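PDB 5JT8: Blo t 1 allergen, which is a mite allergen of the papain-like cysteine protease family, probably cleaving peptide bonds once its propeptide is removed. Local coordinates for residues A[110-119]-A[238-249]. Residues are numbered along the deposited sequence; the frame is centred on the assembly and turned at random.
Sequences YGSLPQNFDW and EDVMYTIQQHGP
Tyr110 and Tyr242 lay their rings together where residues 110-119 of this papain-like protease run along helix 237-247, beside the beta-sheet. The rings form an offset stack, centroids 4.2 Å apart and planes 13° from parallel. The two side chains run in opposite directions, so that each CB lies over the other's ring, Tyr110 CB coming 3.3 Å from Tyr242 CE1. The flat rings suit stacking at this partly exposed border, and the hydroxyl of Tyr110 can still reach a polar partner.

Apolar packing continues along the helix. Leu113 is forked: CD1 rests on Met241 CB at 3.9 Å, while CD2 meets the edge of the Tyr242 ring. Gln245, its CG anti to the backbone N (chi1 -174°) and its chain extended, lies across Phe117, Gln245 CG touching Phe117 CE2 and Gln245 OE1 lying near Pro114 CD. Trp119 is sandwiched between Phe117 and Pro249, whose CD makes a CH-pi contact 3.7 Å from the centroid of the five-membered ring. Gly248, the first residue beyond the helix, has a positive phi that suits glycine, and its CA lies 3.5 Å from Trp119 NE1.

Two hydrogen bonds mark the ends of the contact. Trp119 NE1 donates to Ile244 O at 3.0 Å; the oxygen lies in the indole plane, but the donor stands 46° out of the carbonyl plane, and Gly248 N makes a weak helical bond to the same oxygen. Asp239 uses both carboxylate oxygens: OD2 accepts from Leu106 N, which helps hold the group in place, and OD1 receives the Tyr110 hydroxyl (OH) at 2.7 Å, nearly in line with its own C-O bond.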
loop_
_atom_site.group_PDB
_atom_site.type_symbol
_atom_site.label_atom_id
_atom_site.label_comp_id
_atom_site.label_asym_id
_atom_site.label_seq_id
_atom_site.Cartn_x
_atom_site.Cartn_y
_atom_site.Cartn_z
ATOM N N TYR A 110 -4.123 9.867 -26.128
ATOM C CA TYR A 110 -2.743 9.420 -25.985
ATOM C C TYR A 110 -2.529 8.205 -26.892
ATOM O O TYR A 110 -3.428 7.373 -27.061
ATOM C CB TYR A 110 -2.393 9.118 -24.514
ATOM C CG TYR A 110 -3.335 8.179 -23.767
ATOM C CD1 TYR A 110 -3.148 6.790 -23.792
ATOM C CD2 TYR A 110 -4.395 8.686 -23.019
ATOM C CE1 TYR A 110 -4.003 5.941 -23.101
ATOM C CE2 TYR A 110 -5.259 7.849 -22.331
ATOM C CZ TYR A 110 -5.061 6.482 -22.373
ATOM O OH TYR A 110 -5.933 5.670 -21.686
ATOM N N GLY A 111 -1.347 8.135 -27.500
ATOM C CA GLY A 111 -1.101 7.226 -28.607
ATOM C C GLY A 111 -1.182 5.756 -28.253
ATOM O O GLY A 111 -2.267 5.203 -28.055
ATOM N N SER A 112 -0.019 5.118 -28.195
ATOM C CA SER A 112 0.077 3.710 -27.842
ATOM C C SER A 112 0.934 3.584 -26.596
ATOM O O SER A 112 1.749 4.456 -26.306
ATOM C CB SER A 112 0.675 2.894 -28.991
ATOM O OG SER A 112 1.878 3.486 -29.449
ATOM N N LEU A 113 0.744 2.502 -25.856
ATOM C CA LEU A 113 1.485 2.300 -24.623
ATOM C C LEU A 113 2.516 1.192 -24.803
ATOM O O LEU A 113 2.245 0.198 -25.472
ATOM C CB LEU A 113 0.530 1.962 -23.473
ATOM C CG LEU A 113 -0.490 3.052 -23.129
ATOM C CD1 LEU A 113 -1.597 2.553 -22.202
ATOM C CD2 LEU A 113 0.219 4.245 -22.517
ATOM N N PRO A 114 3.704 1.363 -24.205
ATOM C CA PRO A 114 4.695 0.295 -24.290
ATOM C C PRO A 114 4.181 -0.934 -23.558
ATOM O O PRO A 114 3.405 -0.797 -22.602
ATOM C CB PRO A 114 5.929 0.891 -23.608
ATOM C CG PRO A 114 5.427 2.039 -22.808
ATOM C CD PRO A 114 4.189 2.541 -23.461
ATOM N N GLN A 115 4.577 -2.110 -24.025
ATOM C CA GLN A 115 4.134 -3.362 -23.423
ATOM C C GLN A 115 4.630 -3.465 -21.981
ATOM O O GLN A 115 3.914 -3.959 -21.115
ATOM C CB GLN A 115 4.623 -4.573 -24.242
ATOM C CG GLN A 115 4.138 -5.919 -23.677
ATOM C CD GLN A 115 4.390 -7.113 -24.604
ATOM O OE1 GLN A 115 5.534 -7.425 -24.940
ATOM N NE2 GLN A 115 3.315 -7.795 -25.001
ATOM N N ASN A 116 5.852 -3.004 -21.728
ATOM C CA ASN A 116 6.418 -3.035 -20.374
ATOM C C ASN A 116 6.861 -1.662 -19.927
ATOM O O ASN A 116 7.421 -0.894 -20.703
ATOM C CB ASN A 116 7.620 -3.989 -20.285
ATOM C CG ASN A 116 7.284 -5.397 -20.718
ATOM O OD1 ASN A 116 6.627 -6.146 -19.993
ATOM N ND2 ASN A 116 7.740 -5.769 -21.903
ATOM N N PHE A 117 6.632 -1.363 -18.662
ATOM C CA PHE A 117 7.064 -0.106 -18.081
ATOM C C PHE A 117 7.280 -0.359 -16.588
ATOM O O PHE A 117 6.407 -0.881 -15.914
ATOM C CB PHE A 117 6.024 0.996 -18.326
ATOM C CG PHE A 117 6.501 2.381 -17.977
ATOM C CD1 PHE A 117 6.460 2.839 -16.668
ATOM C CD2 PHE A 117 6.984 3.231 -18.963
ATOM C CE1 PHE A 117 6.899 4.119 -16.346
ATOM C CE2 PHE A 117 7.425 4.508 -18.649
ATOM C CZ PHE A 117 7.381 4.954 -17.339
ATOM N N ASP A 118 8.453 -0.006 -16.084
ATOM C CA ASP A 118 8.811 -0.299 -14.701
ATOM C C ASP A 118 9.619 0.875 -14.135
ATOM O O ASP A 118 10.788 1.033 -14.469
ATOM C CB ASP A 118 9.614 -1.615 -14.638
ATOM C CG ASP A 118 9.808 -2.137 -13.218
ATOM O OD1 ASP A 118 9.553 -1.389 -12.257
ATOM O OD2 ASP A 118 10.218 -3.302 -13.066
ATOM N N TRP A 119 9.005 1.704 -13.291
ATOM C CA TRP A 119 9.743 2.819 -12.697
ATOM C C TRP A 119 10.974 2.356 -11.901
ATOM O O TRP A 119 11.935 3.115 -11.759
ATOM C CB TRP A 119 8.835 3.666 -11.802
ATOM C CG TRP A 119 8.045 4.668 -12.555
ATOM C CD1 TRP A 119 6.677 4.701 -12.700
ATOM C CD2 TRP A 119 8.551 5.797 -13.283
ATOM N NE1 TRP A 119 6.312 5.779 -13.470
ATOM C CE2 TRP A 119 7.439 6.467 -13.842
ATOM C CE3 TRP A 119 9.840 6.294 -13.535
ATOM C CZ2 TRP A 119 7.568 7.618 -14.619
ATOM C CZ3 TRP A 119 9.974 7.432 -14.316
ATOM C CH2 TRP A 119 8.840 8.081 -14.858
ATOM N N GLU A 238 -5.738 1.189 -19.199
ATOM C CA GLU A 238 -5.065 2.121 -20.091
ATOM C C GLU A 238 -4.890 3.526 -19.474
ATOM O O GLU A 238 -3.800 4.102 -19.550
ATOM C CB GLU A 238 -5.835 2.223 -21.423
ATOM C CG GLU A 238 -5.829 0.958 -22.276
ATOM C CD GLU A 238 -6.453 -0.274 -21.585
ATOM O OE1 GLU A 238 -7.605 -0.203 -21.063
ATOM O OE2 GLU A 238 -5.768 -1.324 -21.567
ATOM N N ASP A 239 -5.954 4.079 -18.903
ATOM C CA ASP A 239 -5.845 5.367 -18.207
ATOM C C ASP A 239 -4.791 5.278 -17.105
ATOM O O ASP A 239 -3.924 6.146 -16.973
ATOM C CB ASP A 239 -7.197 5.800 -17.603
ATOM C CG ASP A 239 -8.130 6.398 -18.634
ATOM O OD1 ASP A 239 -7.762 6.363 -19.813
ATOM O OD2 ASP A 239 -9.235 6.886 -18.281
ATOM N N VAL A 240 -4.872 4.207 -16.320
ATOM C CA VAL A 240 -3.962 4.026 -15.198
ATOM C C VAL A 240 -2.531 3.927 -15.696
ATOM O O VAL A 240 -1.668 4.626 -15.183
ATOM C CB VAL A 240 -4.324 2.789 -14.363
ATOM C CG1 VAL A 240 -3.279 2.567 -13.290
ATOM C CG2 VAL A 240 -5.697 2.996 -13.723
ATOM N N MET A 241 -2.290 3.093 -16.712
ATOM C CA MET A 241 -0.947 2.933 -17.294
ATOM C C MET A 241 -0.417 4.246 -17.847
ATOM O O MET A 241 0.744 4.610 -17.640
ATOM C CB MET A 241 -0.932 1.880 -18.425
ATOM C CG MET A 241 -1.272 0.453 -17.982
ATOM S SD MET A 241 -1.903 -0.601 -19.333
ATOM C CE MET A 241 -0.438 -0.797 -20.298
ATOM N N TYR A 242 -1.258 4.949 -18.588
ATOM C CA TYR A 242 -0.852 6.258 -19.063
ATOM C C TYR A 242 -0.541 7.257 -17.925
ATOM O O TYR A 242 0.431 8.025 -18.001
ATOM C CB TYR A 242 -1.923 6.842 -19.964
ATOM C CG TYR A 242 -1.362 8.004 -20.703
ATOM C CD1 TYR A 242 -0.446 7.809 -21.732
ATOM C CD2 TYR A 242 -1.673 9.302 -20.325
ATOM C CE1 TYR A 242 0.115 8.882 -22.393
ATOM C CE2 TYR A 242 -1.133 10.378 -20.978
ATOM C CZ TYR A 242 -0.247 10.167 -22.016
ATOM O OH TYR A 242 0.291 11.246 -22.671
ATOM N N THR A 243 -1.389 7.265 -16.897
ATOM C CA THR A 243 -1.155 8.118 -15.721
ATOM C C THR A 243 0.192 7.796 -15.083
ATOM O O THR A 243 0.964 8.693 -14.749
ATOM C CB THR A 243 -2.289 7.954 -14.695
ATOM O OG1 THR A 243 -3.518 8.395 -15.293
ATOM C CG2 THR A 243 -1.997 8.743 -13.385
ATOM N N ILE A 244 0.488 6.505 -14.964
ATOM C CA ILE A 244 1.754 6.056 -14.398
ATOM C C ILE A 244 2.914 6.522 -15.256
ATOM O O ILE A 244 3.930 6.988 -14.741
ATOM C CB ILE A 244 1.783 4.532 -14.256
ATOM C CG1 ILE A 244 0.860 4.109 -13.107
ATOM C CG2 ILE A 244 3.218 4.028 -14.036
ATOM C CD1 ILE A 244 0.556 2.606 -13.091
ATOM N N GLN A 245 2.752 6.402 -16.570
ATOM C CA GLN A 245 3.780 6.849 -17.496
ATOM C C GLN A 245 4.024 8.369 -17.417
ATOM O O GLN A 245 5.179 8.806 -17.413
ATOM C CB GLN A 245 3.419 6.466 -18.933
ATOM C CG GLN A 245 4.539 6.789 -19.927
ATOM C CD GLN A 245 4.230 6.387 -21.375
ATOM O OE1 GLN A 245 5.089 5.853 -22.071
ATOM N NE2 GLN A 245 3.027 6.680 -21.831
ATOM N N GLN A 246 2.950 9.164 -17.361
ATOM C CA GLN A 246 3.091 10.618 -17.411
ATOM C C GLN A 246 3.213 11.307 -16.046
ATOM O O GLN A 246 3.762 12.416 -15.956
ATOM C CB GLN A 246 1.918 11.253 -18.167
ATOM C CG GLN A 246 1.911 11.022 -19.680
ATOM C CD GLN A 246 3.296 10.782 -20.299
ATOM O OE1 GLN A 246 3.547 9.719 -20.869
ATOM N NE2 GLN A 246 4.186 11.777 -20.211
ATOM N N HIS A 247 2.698 10.692 -14.990
ATOM C CA HIS A 247 2.763 11.365 -13.688
ATOM C C HIS A 247 3.556 10.607 -12.618
ATOM O O HIS A 247 3.679 11.090 -11.498
ATOM C CB HIS A 247 1.342 11.658 -13.191
ATOM C CG HIS A 247 0.552 12.502 -14.140
ATOM N ND1 HIS A 247 0.767 13.853 -14.282
ATOM C CD2 HIS A 247 -0.421 12.181 -15.028
ATOM C CE1 HIS A 247 -0.053 14.335 -15.200
ATOM N NE2 HIS A 247 -0.786 13.340 -15.668
ATOM N N GLY A 248 4.119 9.446 -12.966
ATOM C CA GLY A 248 4.884 8.672 -11.996
ATOM C C GLY A 248 4.074 7.607 -11.265
ATOM O O GLY A 248 2.906 7.365 -11.596
ATOM N N PRO A 249 4.702 6.933 -10.283
ATOM C CA PRO A 249 4.006 5.927 -9.476
ATOM C C PRO A 249 2.743 6.498 -8.845
ATOM O O PRO A 249 2.707 7.692 -8.500
ATOM C CB PRO A 249 5.042 5.553 -8.418
ATOM C CG PRO A 249 6.356 5.700 -9.165
ATOM C CD PRO A 249 6.153 6.936 -10.027
#